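Local coordinates for protein Esterase/lipase (Uncultured bacterium, PDB 3K6K) that probably hydrolyses carboxylic esters, as an alpha/beta-hydrolase esterase/lipase homologous to hormone-sensitive lipase, at residues S270-I275 against C301-A306. Sequence-based numbering, arbitrary orientation.
Sequences SVELKI and CHWISA
The indole of Trp303 receives the carboxylate of Glu272 at its edge, on the pyrrole side. Glu272 OE1 lies in the ring plane and accepts a hydrogen bond from Trp303 NE1 at 3.0 Å. The bond is nearly straight, with an N-H...O angle of 171°. At the acceptor the geometry is not in plane: the N-H comes from above the carboxylate plane. The two flat groups are turned 62° against each other. Glu272 OE2 stays farther off, 4.0 Å from Trp303 NE1. The ring of Trp303 also takes part in a cation-pi contact with Arg307, and the Trp303 side chain touches Leu244 and Glu242. The guanidinium of Arg307 forms a weak, long ion pair with Glu272 as well.

In this alpha/beta hydrolase fold, strand 271-276 is one of the two outermost strands of the central sheet within the chain, next to the parallel strand 243-248. Helix 291-305 packs over one face of that sheet. The backbones stay well apart, with 10.3 Å between Glu272 CA and Trp303 CA. The two side chains bridge this distance. Trp303 CG is anti to the backbone N (chi1 -165°), which sends the indole out from the helix so that its N-H meets the strand residue Glu272. Glu272 is extended beyond CG and brings its carboxylate to meet it. Strand 271-276 also pairs antiparallel with a strand of the second subunit, continuing the sheet across the dimer interface.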
ATOM      1  N   SER A 270      -6.099  -7.068  -6.502  1.00 15.02           N
ATOM      2  CA  SER A 270      -5.991  -5.590  -6.280  1.00 15.53           C
ATOM      3  C   SER A 270      -5.625  -5.370  -4.820  1.00 16.73           C
ATOM      4  O   SER A 270      -6.218  -6.006  -3.953  1.00 16.79           O
ATOM      5  CB  SER A 270      -7.299  -4.897  -6.554  1.00 15.60           C
ATOM      6  OG  SER A 270      -7.184  -3.516  -6.308  1.00 15.03           O
ATOM      7  N   VAL A 271      -4.634  -4.519  -4.538  1.00 15.88           N
ATOM      8  CA  VAL A 271      -4.275  -4.308  -3.164  1.00 15.77           C
ATOM      9  C   VAL A 271      -3.944  -2.860  -2.948  1.00 16.22           C
ATOM     10  O   VAL A 271      -3.155  -2.253  -3.689  1.00 14.67           O
ATOM     11  CB  VAL A 271      -3.053  -5.156  -2.677  1.00 15.50           C
ATOM     12  CG1 VAL A 271      -2.805  -4.884  -1.196  1.00 15.48           C
ATOM     13  CG2 VAL A 271      -3.294  -6.650  -2.830  1.00 13.52           C
ATOM     14  N   GLU A 272      -4.553  -2.302  -1.918  1.00 16.49           N
ATOM     15  CA  GLU A 272      -4.217  -0.956  -1.500  1.00 18.74           C
ATOM     16  C   GLU A 272      -3.883  -0.982  -0.038  1.00 18.33           C
ATOM     17  O   GLU A 272      -4.653  -1.477   0.786  1.00 19.58           O
ATOM     18  CB  GLU A 272      -5.402  -0.032  -1.742  1.00 20.25           C
ATOM     19  CG  GLU A 272      -6.084  -0.275  -3.059  1.00 22.27           C
ATOM     20  CD  GLU A 272      -7.338   0.615  -3.254  1.00 29.69           C
ATOM     21  OE1 GLU A 272      -8.394   0.046  -3.658  1.00 25.34           O
ATOM     22  OE2 GLU A 272      -7.247   1.861  -2.979  1.00 30.40           O
ATOM     23  N   LEU A 273      -2.741  -0.451   0.293  1.00 17.45           N
ATOM     24  CA  LEU A 273      -2.218  -0.550   1.608  1.00 16.35           C
ATOM     25  C   LEU A 273      -1.847   0.854   2.032  1.00 16.38           C
ATOM     26  O   LEU A 273      -1.112   1.519   1.290  1.00 16.32           O
ATOM     27  CB  LEU A 273      -0.988  -1.386   1.541  1.00 16.38           C
ATOM     28  CG  LEU A 273      -0.080  -1.811   2.708  1.00 17.89           C
ATOM     29  CD1 LEU A 273       1.306  -1.273   2.517  1.00 12.38           C
ATOM     30  CD2 LEU A 273      -0.627  -1.570   4.103  1.00 17.70           C
ATOM     31  N   LYS A 274      -2.355   1.294   3.201  1.00 13.87           N
ATOM     32  CA  LYS A 274      -1.895   2.498   3.826  1.00 13.29           C
ATOM     33  C   LYS A 274      -1.228   2.186   5.182  1.00 13.02           C
ATOM     34  O   LYS A 274      -1.730   1.418   5.991  1.00 11.90           O
ATOM     35  CB  LYS A 274      -3.058   3.483   3.996  1.00 13.31           C
ATOM     36  CG  LYS A 274      -2.644   4.900   4.363  1.00 15.35           C
ATOM     37  CD  LYS A 274      -3.889   5.784   4.297  1.00 17.51           C
ATOM     38  CE  LYS A 274      -3.636   7.261   4.631  1.00 16.91           C
ATOM     39  NZ  LYS A 274      -4.917   7.931   4.222  1.00 19.14           N
ATOM     40  N   ILE A 275      -0.095   2.831   5.429  1.00 13.07           N
ATOM     41  CA  ILE A 275       0.600   2.676   6.678  1.00 10.55           C
ATOM     42  C   ILE A 275       0.565   3.977   7.438  1.00 10.87           C
ATOM     43  O   ILE A 275       0.962   5.016   6.875  1.00 11.45           O
ATOM     44  CB  ILE A 275       2.039   2.317   6.422  1.00  9.19           C
ATOM     45  CG1 ILE A 275       2.114   0.970   5.670  1.00  7.13           C
ATOM     46  CG2 ILE A 275       2.750   2.230   7.748  1.00  6.42           C
ATOM     47  CD1 ILE A 275       3.536   0.666   5.209  1.00  5.99           C
ATOM     48  N   CYS A 301     -14.543   3.225   5.323  1.00 18.84           N
ATOM     49  CA  CYS A 301     -15.970   3.244   5.018  1.00 21.03           C
ATOM     50  C   CYS A 301     -16.186   3.784   3.615  1.00 21.21           C
ATOM     51  O   CYS A 301     -16.978   3.232   2.868  1.00 22.32           O
ATOM     52  CB  CYS A 301     -16.798   3.985   6.091  1.00 19.34           C
ATOM     53  SG  CYS A 301     -16.940   2.982   7.638  1.00 25.72           S
ATOM     54  N   HIS A 302     -15.472   4.833   3.253  1.00 21.82           N
ATOM     55  CA  HIS A 302     -15.560   5.324   1.903  1.00 24.29           C
ATOM     56  C   HIS A 302     -15.232   4.161   0.926  1.00 23.81           C
ATOM     57  O   HIS A 302     -15.943   3.927  -0.080  1.00 24.45           O
ATOM     58  CB  HIS A 302     -14.605   6.506   1.713  1.00 25.20           C
ATOM     59  CG  HIS A 302     -14.896   7.332   0.494  1.00 31.73           C
ATOM     60  ND1 HIS A 302     -15.834   8.350   0.489  1.00 38.52           N
ATOM     61  CD2 HIS A 302     -14.370   7.301  -0.760  1.00 36.65           C
ATOM     62  CE1 HIS A 302     -15.873   8.912  -0.711  1.00 38.23           C
ATOM     63  NE2 HIS A 302     -15.003   8.289  -1.490  1.00 38.02           N
ATOM     64  N   TRP A 303     -14.163   3.429   1.223  1.00 22.87           N
ATOM     65  CA  TRP A 303     -13.770   2.328   0.399  1.00 22.04           C
ATOM     66  C   TRP A 303     -14.910   1.350   0.334  1.00 22.42           C
ATOM     67  O   TRP A 303     -15.302   0.903  -0.753  1.00 22.28           O
ATOM     68  CB  TRP A 303     -12.576   1.643   0.981  1.00 21.13           C
ATOM     69  CG  TRP A 303     -11.889   0.715   0.037  1.00 19.90           C
ATOM     70  CD1 TRP A 303     -10.891   1.039  -0.905  1.00 17.36           C
ATOM     71  CD2 TRP A 303     -12.045  -0.699  -0.032  1.00 15.04           C
ATOM     72  NE1 TRP A 303     -10.487  -0.108  -1.559  1.00 13.07           N
ATOM     73  CE2 TRP A 303     -11.170  -1.179  -1.037  1.00 13.90           C
ATOM     74  CE3 TRP A 303     -12.825  -1.606   0.654  1.00 12.64           C
ATOM     75  CZ2 TRP A 303     -11.060  -2.555  -1.338  1.00 16.09           C
ATOM     76  CZ3 TRP A 303     -12.738  -2.935   0.334  1.00 13.87           C
ATOM     77  CH2 TRP A 303     -11.852  -3.407  -0.650  1.00 15.22           C
ATOM     78  N   ILE A 304     -15.431   1.000   1.493  1.00 22.14           N
ATOM     79  CA  ILE A 304     -16.411  -0.025   1.513  1.00 23.57           C
ATOM     80  C   ILE A 304     -17.586   0.434   0.694  1.00 25.95           C
ATOM     81  O   ILE A 304     -18.002  -0.233  -0.237  1.00 25.39           O
ATOM     82  CB  ILE A 304     -16.856  -0.432   2.934  1.00 23.03           C
ATOM     83  CG1 ILE A 304     -15.816  -1.350   3.566  1.00 19.53           C
ATOM     84  CG2 ILE A 304     -18.218  -1.184   2.884  1.00 20.56           C
ATOM     85  CD1 ILE A 304     -16.009  -1.529   5.056  1.00 15.50           C
ATOM     86  N   SER A 305     -18.098   1.614   1.019  1.00 28.79           N
ATOM     87  CA  SER A 305     -19.389   1.998   0.501  1.00 31.08           C
ATOM     88  C   SER A 305     -19.304   2.423  -0.963  1.00 32.21           C
ATOM     89  O   SER A 305     -20.317   2.831  -1.537  1.00 33.70           O
ATOM     90  CB  SER A 305     -20.044   3.061   1.418  1.00 31.28           C
ATOM     91  OG  SER A 305     -19.901   4.332   0.839  1.00 32.23           O
ATOM     92  N   ALA A 306     -18.120   2.310  -1.565  1.00 32.27           N
ATOM     93  CA  ALA A 306     -17.944   2.570  -2.988  1.00 33.41           C
ATOM     94  C   ALA A 306     -17.626   1.304  -3.824  1.00 34.77           C
ATOM     95  O   ALA A 306     -17.349   1.404  -5.018  1.00 34.68           O
ATOM     96  CB  ALA A 306     -16.900   3.619  -3.204  1.00 33.59           C
TER